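Local coordinates for protein toxin PAU_02230 (Photorhabdus asymbiotica subsp. asymbiotica ATCC 43949, PDB 6HV6) that is a bacterial toxin, also called PaTox, in which a helical part adjoins a part built on an antiparallel beta sheet, at residues E81-M86 / D160-Q165; R88-Y93 / Q108-G113; D123-L128 / A144-V149; S265-S270 / A325-K330. The protein carries 1 engineered substitution. All blocks are in the same frame, centred on the assembly; numbering follows the deposited sequence.

Contact 1. Residues E81-M86 / D160-Q165. With EDO (1,2-ethanediol), chain C.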
# COMPACT_ATOMS: atom_id res chain seq x y z
N GLU A 81 4.43 21.26 11.58
CA GLU A 81 4.43 22.37 10.63
C GLU A 81 5.75 22.45 9.87
O GLU A 81 5.77 22.61 8.64
CB GLU A 81 4.15 23.68 11.36
CG GLU A 81 4.06 24.88 10.45
CD GLU A 81 3.79 26.17 11.20
OE1 GLU A 81 3.33 26.10 12.35
OE2 GLU A 81 4.04 27.25 10.62
N ASN A 82 6.88 22.32 10.58
CA ASN A 82 8.16 22.32 9.89
C ASN A 82 8.31 21.09 9.00
O ASN A 82 8.84 21.17 7.89
CB ASN A 82 9.31 22.39 10.89
CG ASN A 82 9.40 23.74 11.57
OD1 ASN A 82 8.73 24.69 11.15
ND2 ASN A 82 10.23 23.84 12.60
N PHE A 83 7.83 19.93 9.47
CA PHE A 83 7.86 18.73 8.63
C PHE A 83 7.10 18.96 7.33
O PHE A 83 7.60 18.65 6.25
CB PHE A 83 7.28 17.55 9.40
CG PHE A 83 7.28 16.26 8.62
CD1 PHE A 83 8.38 15.43 8.63
CD2 PHE A 83 6.16 15.87 7.90
CE1 PHE A 83 8.39 14.24 7.91
CE2 PHE A 83 6.15 14.68 7.18
CZ PHE A 83 7.27 13.87 7.19
N ASP A 84 5.89 19.52 7.42
CA ASP A 84 5.09 19.79 6.23
C ASP A 84 5.81 20.76 5.28
O ASP A 84 5.81 20.56 4.06
CB ASP A 84 3.71 20.32 6.62
CG ASP A 84 2.90 19.32 7.45
OD1 ASP A 84 3.16 18.10 7.37
OD2 ASP A 84 1.98 19.76 8.17
N THR A 85 6.42 21.81 5.83
CA THR A 85 7.19 22.74 5.01
C THR A 85 8.33 22.02 4.28
O THR A 85 8.55 22.24 3.08
CB THR A 85 7.75 23.87 5.89
OG1 THR A 85 6.66 24.62 6.43
CG2 THR A 85 8.62 24.80 5.07
N MET A 86 9.05 21.15 4.98
CA MET A 86 10.13 20.41 4.34
C MET A 86 9.61 19.53 3.21
O MET A 86 10.20 19.47 2.12
CB MET A 86 10.88 19.57 5.37
CG MET A 86 11.76 18.50 4.74
SD MET A 86 12.55 17.47 5.99
CE MET A 86 11.15 16.46 6.50
N ASP A 160 10.15 6.44 8.99
CA ASP A 160 9.45 6.05 10.22
C ASP A 160 8.22 6.92 10.46
O ASP A 160 7.18 6.42 10.90
CB ASP A 160 10.40 6.13 11.42
CG ASP A 160 11.37 4.97 11.49
OD1 ASP A 160 11.18 3.96 10.78
OD2 ASP A 160 12.34 5.07 12.28
N ILE A 161 8.33 8.22 10.20
CA ILE A 161 7.19 9.11 10.35
C ILE A 161 6.06 8.68 9.42
O ILE A 161 4.90 8.53 9.83
CB ILE A 161 7.62 10.56 10.12
CG1 ILE A 161 8.46 11.04 11.31
CG2 ILE A 161 6.43 11.48 9.85
CD1 ILE A 161 9.02 12.41 11.13
N ASN A 162 6.39 8.44 8.15
CA ASN A 162 5.39 8.01 7.18
C ASN A 162 4.77 6.67 7.57
O ASN A 162 3.56 6.47 7.41
CB ASN A 162 6.00 7.91 5.79
CG ASN A 162 6.36 9.27 5.22
OD1 ASN A 162 5.77 10.28 5.60
ND2 ASN A 162 7.32 9.29 4.30
N ALA A 163 5.59 5.73 8.06
CA ALA A 163 5.08 4.42 8.45
C ALA A 163 4.12 4.54 9.63
O ALA A 163 3.07 3.87 9.66
CB ALA A 163 6.23 3.47 8.79
N PHE A 164 4.45 5.38 10.60
CA PHE A 164 3.55 5.54 11.74
C PHE A 164 2.22 6.14 11.30
O PHE A 164 1.15 5.75 11.79
CB PHE A 164 4.19 6.40 12.81
CG PHE A 164 3.36 6.50 14.06
CD1 PHE A 164 3.36 5.47 14.99
CD2 PHE A 164 2.57 7.61 14.29
CE1 PHE A 164 2.59 5.55 16.14
CE2 PHE A 164 1.80 7.70 15.44
CZ PHE A 164 1.81 6.67 16.36
N GLN A 165 2.26 7.09 10.35
CA GLN A 165 1.01 7.63 9.83
C GLN A 165 0.21 6.58 9.06
O GLN A 165 -1.02 6.50 9.21
CB GLN A 165 1.29 8.84 8.93
CG GLN A 165 0.03 9.50 8.41
CD GLN A 165 -0.77 10.16 9.51
OE1 GLN A 165 -0.21 10.84 10.37
NE2 GLN A 165 -2.09 9.94 9.51
C1 EDO C . 13.50 7.65 13.48
O1 EDO C . 13.80 6.28 13.76
C2 EDO C . 13.57 8.48 14.75
O2 EDO C . 13.56 9.86 14.39
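Phe83 reaches Ile161 with the outer end of its ring. CZ of Phe83 lies 3.7 Å from CG2 of Ile161, and CE1 of Phe83 lies 3.8 Å from CD1 of Ile161. The isoleucine CG2 sits by ring atoms CZ and CE1, and its CD1 by ring atoms CE1 and CD1, along one side of the ring. CG2 approaches obliquely. The two side chains run past each other in opposite directions. Another neighbour sits at the ring edge, near the ring plane: Asn162 OD1, 4.2 Å from Phe83 CZ. Phe83 holds CG anti to its backbone N (chi1 -179°), which sends the ring out from helix 80-93 toward helix 144-176.

A second shell surrounds these groups. Asp84 OD1 lies in the plane of the Phe83 ring, at its edge, and is hydrogen-bonded to Gln80 NE2. The ring of Tyr78 meets that of Phe83, and Tyr78 and Ile76 also touch Ile161. On the same helix as Phe83, Met86 packs on Met154 and Ile158 of helix 144-176.

Beside the contact, on helix 144-176, an ethanediol molecule lies against Asp160 and is hydrogen-bonded to Ser157 OG. Its O1 is modelled 2.4 Å from Asp160 OD2, a length too short to trust in detail.

Between the two helices the contact is dispersive. The segments bury 116 Å² in all, and their closest CA atoms, of Phe83 and Ile161, are 9.8 Å apart. The Phe83 side chain spans about half of that gap. Apolar fit rather than directional bonding joins the helices here.

Contact 2. Residues R88-Y93 / Q108-G113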
# COMPACT_ATOMS: atom_id res chain seq x y z
N ARG A 88 6.93 19.89 1.36
CA ARG A 88 6.58 20.70 0.20
C ARG A 88 7.83 21.11 -0.57
O ARG A 88 7.88 21.01 -1.80
CB ARG A 88 5.77 21.92 0.62
CG ARG A 88 4.34 21.58 1.10
CD ARG A 88 3.49 22.84 1.36
NE ARG A 88 3.69 23.40 2.70
CZ ARG A 88 4.45 24.46 2.98
NH1 ARG A 88 5.09 25.09 2.00
NH2 ARG A 88 4.56 24.89 4.23
N MET A 89 8.88 21.53 0.15
CA MET A 89 10.13 21.90 -0.50
C MET A 89 10.76 20.71 -1.21
O MET A 89 11.35 20.86 -2.28
CB MET A 89 11.10 22.48 0.54
CG MET A 89 10.63 23.78 1.16
SD MET A 89 11.79 24.46 2.36
CE MET A 89 13.35 24.18 1.50
N ALA A 90 10.66 19.52 -0.61
CA ALA A 90 11.29 18.35 -1.21
C ALA A 90 10.72 18.05 -2.58
O ALA A 90 11.44 17.58 -3.47
CB ALA A 90 11.14 17.14 -0.29
N LEU A 91 9.43 18.34 -2.78
CA LEU A 91 8.80 18.17 -4.09
C LEU A 91 9.40 19.12 -5.13
O LEU A 91 9.46 18.77 -6.31
CB LEU A 91 7.30 18.40 -3.98
CG LEU A 91 6.54 17.47 -3.03
CD1 LEU A 91 5.07 17.86 -2.99
CD2 LEU A 91 6.70 16.01 -3.45
N ASP A 92 9.84 20.31 -4.71
CA ASP A 92 10.46 21.23 -5.66
C ASP A 92 11.88 20.81 -6.02
O ASP A 92 12.35 21.12 -7.12
CB ASP A 92 10.49 22.64 -5.09
CG ASP A 92 9.11 23.26 -4.98
OD1 ASP A 92 8.22 22.86 -5.75
OD2 ASP A 92 8.93 24.14 -4.11
N TYR A 93 12.58 20.13 -5.10
CA TYR A 93 13.95 19.71 -5.37
C TYR A 93 14.03 18.34 -6.05
O TYR A 93 15.13 17.95 -6.45
CB TYR A 93 14.76 19.70 -4.07
CG TYR A 93 15.19 21.08 -3.62
CD1 TYR A 93 16.30 21.69 -4.19
CD2 TYR A 93 14.50 21.76 -2.63
CE1 TYR A 93 16.71 22.95 -3.78
CE2 TYR A 93 14.89 23.02 -2.21
CZ TYR A 93 16.00 23.61 -2.79
OH TYR A 93 16.39 24.87 -2.39
N GLN A 108 20.24 19.02 -9.55
CA GLN A 108 21.43 18.16 -9.62
C GLN A 108 22.22 18.22 -8.32
O GLN A 108 22.67 17.18 -7.81
CB GLN A 108 22.30 18.57 -10.81
CG GLN A 108 23.44 17.59 -11.06
CD GLN A 108 24.04 17.73 -12.45
OE1 GLN A 108 23.91 18.78 -13.09
NE2 GLN A 108 24.70 16.67 -12.92
N ALA A 109 22.41 19.42 -7.77
CA ALA A 109 23.17 19.56 -6.53
C ALA A 109 22.46 18.88 -5.37
O ALA A 109 23.10 18.20 -4.55
CB ALA A 109 23.40 21.03 -6.23
N TYR A 110 21.15 19.06 -5.26
CA TYR A 110 20.39 18.41 -4.20
C TYR A 110 20.56 16.89 -4.27
O TYR A 110 20.86 16.24 -3.26
CB TYR A 110 18.92 18.81 -4.32
CG TYR A 110 17.97 18.28 -3.27
CD1 TYR A 110 17.34 17.04 -3.43
CD2 TYR A 110 17.65 19.05 -2.14
CE1 TYR A 110 16.45 16.57 -2.49
CE2 TYR A 110 16.75 18.59 -1.19
CZ TYR A 110 16.15 17.35 -1.37
OH TYR A 110 15.25 16.88 -0.43
N LYS A 111 20.40 16.32 -5.46
CA LYS A 111 20.52 14.87 -5.61
C LYS A 111 21.93 14.41 -5.26
O LYS A 111 22.11 13.37 -4.61
CB LYS A 111 20.15 14.48 -7.04
CG LYS A 111 20.10 13.00 -7.30
CD LYS A 111 19.59 12.74 -8.71
CE LYS A 111 19.42 11.26 -8.95
NZ LYS A 111 18.68 10.58 -7.85
N THR A 112 22.94 15.16 -5.69
CA THR A 112 24.32 14.82 -5.34
C THR A 112 24.52 14.79 -3.83
O THR A 112 25.08 13.84 -3.28
CB THR A 112 25.27 15.81 -6.01
OG1 THR A 112 25.13 15.72 -7.43
CG2 THR A 112 26.70 15.51 -5.62
N GLY A 113 24.03 15.82 -3.13
CA GLY A 113 24.13 15.81 -1.68
C GLY A 113 23.35 14.67 -1.04
O GLY A 113 23.82 14.00 -0.12
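Tyr93 and Tyr110 form an aromatic pair between helix 80-93 and helix 101-115. Their planes are close to parallel, 15° apart, but the rings are offset, with little of one above the other. The centroids stand 4.8 Å apart. The nearest ring atoms are CG of Tyr93 and CD2 of Tyr110, at 3.5 Å.

The offset brings a second kind of interaction into play. The CB of Tyr93, not its ring, sits over the centre of the Tyr110 ring. This CH-pi contact measures 3.5 Å from Tyr93 CB to the ring centroid of Tyr110, and the approach is only 8° off the ring normal. A trans first torsion in Tyr110 (chi1 -178°) carries its ring across so that one face meets Tyr93 CB. The two side chains cross at about a right angle.

A slight further contact is Ala90 CB, 4.1 Å from Tyr110 OH, at the far end of the same ring. On the Tyr93 side, Lys147 of helix 144-176 and a bound ethanediol lie nearby.

Polar bonds act at the margins. The hydroxyls of Tyr110 and Tyr137 are hydrogen-bonded to each other, which ties the tip of the ring to helix 130-138. Within helix 101-115, Thr112 OG1 bonds Gln108 O at 2.9 Å, and Lys111 NZ makes a salt bridge with Glu115.

The Tyr110 ring is thus gripped in two ways. Its face receives a methylene group, and the hydroxyl of this buried residue has a polar partner in Tyr137. Together these probably restrict rotation of the ring, although the aromatic overlap itself is small.

Contact 3. Residues D123-L128 / A144-V149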
# COMPACT_ATOMS: atom_id res chain seq x y z
N ASP A 123 29.55 16.55 8.67
CA ASP A 123 29.49 15.82 9.93
C ASP A 123 28.85 16.66 11.03
O ASP A 123 28.32 16.10 12.00
CB ASP A 123 30.89 15.42 10.37
CG ASP A 123 31.42 14.21 9.63
OD1 ASP A 123 30.64 13.45 9.03
OD2 ASP A 123 32.64 14.02 9.66
N ASN A 124 28.91 17.98 10.91
CA ASN A 124 28.31 18.82 11.95
C ASN A 124 26.81 18.60 12.06
O ASN A 124 26.23 18.91 13.11
CB ASN A 124 28.59 20.29 11.65
CG ASN A 124 27.73 20.82 10.52
OD1 ASN A 124 27.99 20.58 9.35
ND2 ASN A 124 26.66 21.54 10.88
N PHE A 125 26.17 18.06 11.02
CA PHE A 125 24.75 17.76 11.11
C PHE A 125 24.47 16.48 11.88
O PHE A 125 23.34 16.28 12.33
CB PHE A 125 24.13 17.65 9.70
CG PHE A 125 24.12 18.94 8.94
CD1 PHE A 125 23.75 20.12 9.55
CD2 PHE A 125 24.48 18.98 7.61
CE1 PHE A 125 23.73 21.32 8.86
CE2 PHE A 125 24.48 20.17 6.91
CZ PHE A 125 24.11 21.34 7.54
N ASN A 126 25.47 15.61 12.04
CA ASN A 126 25.21 14.34 12.70
C ASN A 126 24.77 14.51 14.15
O ASN A 126 24.01 13.69 14.67
CB ASN A 126 26.46 13.46 12.64
CG ASN A 126 26.72 12.95 11.25
OD1 ASN A 126 25.80 12.85 10.43
ND2 ASN A 126 27.95 12.59 10.99
N GLY A 127 25.24 15.54 14.83
CA GLY A 127 24.80 15.61 16.22
C GLY A 127 23.42 16.19 16.45
O GLY A 127 22.96 16.22 17.60
N LEU A 128 22.74 16.64 15.40
CA LEU A 128 21.53 17.44 15.54
C LEU A 128 20.29 16.57 15.68
O LEU A 128 20.21 15.47 15.13
CB LEU A 128 21.38 18.37 14.33
CG LEU A 128 22.53 19.35 14.10
CD1 LEU A 128 22.22 20.31 12.96
CD2 LEU A 128 22.85 20.11 15.38
N ALA A 144 21.40 24.12 -2.02
CA ALA A 144 20.77 22.92 -2.58
C ALA A 144 21.49 21.66 -2.14
O ALA A 144 20.86 20.67 -1.76
CB ALA A 144 20.74 23.02 -4.11
N THR A 145 22.83 21.67 -2.20
CA THR A 145 23.59 20.48 -1.82
C THR A 145 23.31 20.11 -0.37
O THR A 145 23.04 18.95 -0.05
CB THR A 145 25.08 20.74 -2.03
OG1 THR A 145 25.30 21.09 -3.41
CG2 THR A 145 25.90 19.49 -1.69
N THR A 146 23.32 21.11 0.51
CA THR A 146 23.19 20.87 1.93
C THR A 146 21.80 20.35 2.26
O THR A 146 21.66 19.43 3.08
CB THR A 146 23.51 22.17 2.68
OG1 THR A 146 24.81 22.60 2.30
CG2 THR A 146 23.48 21.99 4.18
N LYS A 147 20.77 20.91 1.63
CA LYS A 147 19.43 20.37 1.79
C LYS A 147 19.38 18.90 1.36
O LYS A 147 18.79 18.07 2.06
CB LYS A 147 18.43 21.21 0.99
CG LYS A 147 18.21 22.66 1.50
CD LYS A 147 16.96 23.25 0.84
CE LYS A 147 16.93 24.79 0.85
NZ LYS A 147 17.03 25.39 2.22
N GLY A 148 20.00 18.55 0.23
CA GLY A 148 20.02 17.15 -0.18
C GLY A 148 20.68 16.26 0.85
O GLY A 148 20.15 15.21 1.21
N VAL A 149 21.84 16.68 1.36
CA VAL A 149 22.52 15.96 2.43
C VAL A 149 21.59 15.76 3.62
O VAL A 149 21.49 14.66 4.18
CB VAL A 149 23.80 16.71 2.85
CG1 VAL A 149 24.32 16.17 4.18
CG2 VAL A 149 24.88 16.59 1.77
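Phe125 meets Thr146 through the rim of its ring. The methyl CG2 of Thr146 lies at the edge, near the ring plane, 3.4 Å from CE2 of Phe125 and 3.5 Å from CZ of Phe125. The side chains cross at about a right angle. A looser apolar touch comes from Val149, whose CG1 is 4.4 Å from CD2 of Phe125 and approaches obliquely.

Thr146 uses its two branches for different tasks. Its chi1 of -57° sets OG1 beside the backbone N and leaves CG2 on the far side from it, facing Phe125. OG1 is hydrogen-bonded to Asp143 OD1, just before the segment.

The ring stands at the start of a turn. Phe125 opens a type I beta turn closed by Leu128 N on Phe125 O, at 3.1 Å. Within the same loop, Asn124 OD1 lies over one face of the Phe125 ring, 4.1 Å above its plane, and Leu128 CD1 is in the plane at the edge. Asn126 OD1 is hydrogen-bonded to Lys153 NZ of helix 144-176, a polar tie beside the apolar one.

The loop thus presses one buried ring against the start of helix 144-176. Methyl groups meet the ring, and the threonine hydroxyl is satisfied elsewhere.

Contact 4. Residues S265-S270 / A325-K330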
# COMPACT_ATOMS: atom_id res chain seq x y z
N SER A 265 -23.95 1.73 -6.05
CA SER A 265 -25.18 2.09 -5.36
C SER A 265 -26.02 0.86 -5.04
O SER A 265 -26.61 0.78 -3.96
CB SER A 265 -25.98 3.10 -6.18
OG SER A 265 -25.42 4.40 -6.05
N ASN A 266 -26.11 -0.10 -5.96
CA ASN A 266 -26.98 -1.25 -5.77
C ASN A 266 -26.24 -2.50 -5.28
O ASN A 266 -26.80 -3.60 -5.32
CB ASN A 266 -27.75 -1.57 -7.07
CG ASN A 266 -26.85 -2.08 -8.20
OD1 ASN A 266 -25.66 -2.31 -8.02
ND2 ASN A 266 -27.44 -2.28 -9.37
N LEU A 267 -25.00 -2.35 -4.81
CA LEU A 267 -24.22 -3.52 -4.43
C LEU A 267 -24.88 -4.28 -3.27
O LEU A 267 -24.83 -5.51 -3.23
CB LEU A 267 -22.79 -3.12 -4.06
CG LEU A 267 -21.77 -4.25 -3.91
CD1 LEU A 267 -21.41 -4.83 -5.26
CD2 LEU A 267 -20.52 -3.78 -3.18
N ALA A 268 -25.50 -3.55 -2.34
CA ALA A 268 -26.00 -4.19 -1.13
C ALA A 268 -27.18 -5.11 -1.40
O ALA A 268 -27.49 -5.97 -0.56
CB ALA A 268 -26.40 -3.13 -0.10
N THR A 269 -27.84 -4.96 -2.55
CA THR A 269 -29.01 -5.76 -2.92
C THR A 269 -28.71 -6.71 -4.07
O THR A 269 -29.63 -7.21 -4.71
CB THR A 269 -30.17 -4.84 -3.28
OG1 THR A 269 -29.72 -3.85 -4.21
CG2 THR A 269 -30.73 -4.16 -2.04
N SER A 270 -27.43 -6.96 -4.36
CA SER A 270 -27.04 -7.77 -5.51
C SER A 270 -26.22 -8.98 -5.10
O SER A 270 -25.41 -9.46 -5.90
CB SER A 270 -26.27 -6.93 -6.52
OG SER A 270 -26.87 -5.67 -6.73
N ALA A 325 -22.21 -1.83 2.51
CA ALA A 325 -22.28 -0.48 3.05
C ALA A 325 -20.88 0.04 3.37
O ALA A 325 -20.55 1.19 3.07
CB ALA A 325 -23.16 -0.45 4.30
N PHE A 326 -20.04 -0.82 3.95
CA PHE A 326 -18.67 -0.43 4.25
C PHE A 326 -17.89 -0.12 2.98
O PHE A 326 -17.21 0.91 2.88
CB PHE A 326 -17.99 -1.54 5.05
CG PHE A 326 -16.57 -1.25 5.39
CD1 PHE A 326 -16.25 -0.21 6.25
CD2 PHE A 326 -15.55 -2.01 4.84
CE1 PHE A 326 -14.93 0.06 6.56
CE2 PHE A 326 -14.22 -1.74 5.15
CZ PHE A 326 -13.92 -0.71 6.01
N PHE A 327 -18.00 -1.00 1.98
CA PHE A 327 -17.32 -0.77 0.71
C PHE A 327 -17.75 0.55 0.08
O PHE A 327 -16.92 1.31 -0.42
CB PHE A 327 -17.60 -1.95 -0.24
CG PHE A 327 -17.14 -1.73 -1.66
CD1 PHE A 327 -15.85 -2.07 -2.05
CD2 PHE A 327 -18.01 -1.19 -2.60
CE1 PHE A 327 -15.42 -1.86 -3.35
CE2 PHE A 327 -17.59 -0.98 -3.91
CZ PHE A 327 -16.29 -1.32 -4.29
N GLN A 328 -19.05 0.85 0.10
CA GLN A 328 -19.50 2.11 -0.49
C GLN A 328 -18.94 3.31 0.27
O GLN A 328 -18.54 4.31 -0.34
CB GLN A 328 -21.03 2.18 -0.54
CG GLN A 328 -21.52 3.51 -1.10
CD GLN A 328 -23.03 3.57 -1.25
OE1 GLN A 328 -23.77 3.06 -0.42
NE2 GLN A 328 -23.49 4.21 -2.33
N LYS A 329 -18.92 3.24 1.60
CA LYS A 329 -18.33 4.32 2.39
C LYS A 329 -16.86 4.51 2.03
O LYS A 329 -16.38 5.65 1.94
CB LYS A 329 -18.50 4.01 3.88
CG LYS A 329 -17.93 5.06 4.81
CD LYS A 329 -18.34 4.78 6.25
CE LYS A 329 -17.62 3.56 6.84
NZ LYS A 329 -18.14 3.23 8.21
N LYS A 330 -16.14 3.42 1.80
CA LYS A 330 -14.72 3.54 1.46
C LYS A 330 -14.53 4.09 0.05
O LYS A 330 -13.55 4.80 -0.21
CB LYS A 330 -14.03 2.18 1.62
CG LYS A 330 -13.96 1.69 3.08
CD LYS A 330 -13.13 2.64 3.96
CE LYS A 330 -13.96 3.30 5.05
NZ LYS A 330 -13.10 4.03 6.04
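Leu267 of the loop before helix 271-274 packs on Phe327 of helix 320-334, a helix that follows strand 313-317 of the antiparallel beta sheet. This is the tight part of a loop-on-helix contact. CD2 of Leu267 is 3.7 Å from CD2 of Phe327 and 4.1 Å from CE2 of Phe327. The methyl comes in obliquely, and the two side chains cross at about a right angle. Both residues are buried. Phe327 is also held from the sheet side, where its ring meets Phe307 of strand 304-309 edge-to-face. Leu267 and Ala268 touch Ala324, one turn earlier on the helix, and the carbonyl of Leu267 accepts a hydrogen bond from His320 NE2.

The other end is looser and nearer solvent. The Gln328 side chain leaves the helix fully extended, from chi1 (178°) onward, which carries its amide out to Ser265. The approach stops short of a bond: NE2 of Gln328 lies 4.1 Å from CA of Ser265 and 4.2 Å from OG of Ser265. Ser265 itself is exposed.

Behind this face the loop is tied to itself. Asn266 O accepts the N-H and the hydroxyl of Thr269; a further bond from Ser270 OG is modelled too short to be trusted. The Thr269 hydroxyl is not on a lone pair: its OG1, 3.1 Å from Asn266 O, stands 40° out of the carbonyl plane.

In the fold
Contacts 1, 2 and 3 belong to the helical part of the chain, and contact 4 lies apart, beside the beta sheet. Helix 80-93 serves contacts 1 and 2, whose centres are about 17 Å apart. Helix 144-176 serves contacts 1 and 3, with centres about 18 Å apart. Contacts 2 and 3 are the closest, about 13 Å between centres, and they touch: Tyr93 OH is 3.3 Å from Lys147 CE, and Tyr110 CD2 is 3.4 Å from Gly148 N. Along the chain, contacts 2 and 3 both fall inside the loop closed by contact 1. Contact 4 is about 34, 43 and 50 Å from contacts 1, 2 and 3, centre to centre. Ethanediol lies beside contacts 1 and 2.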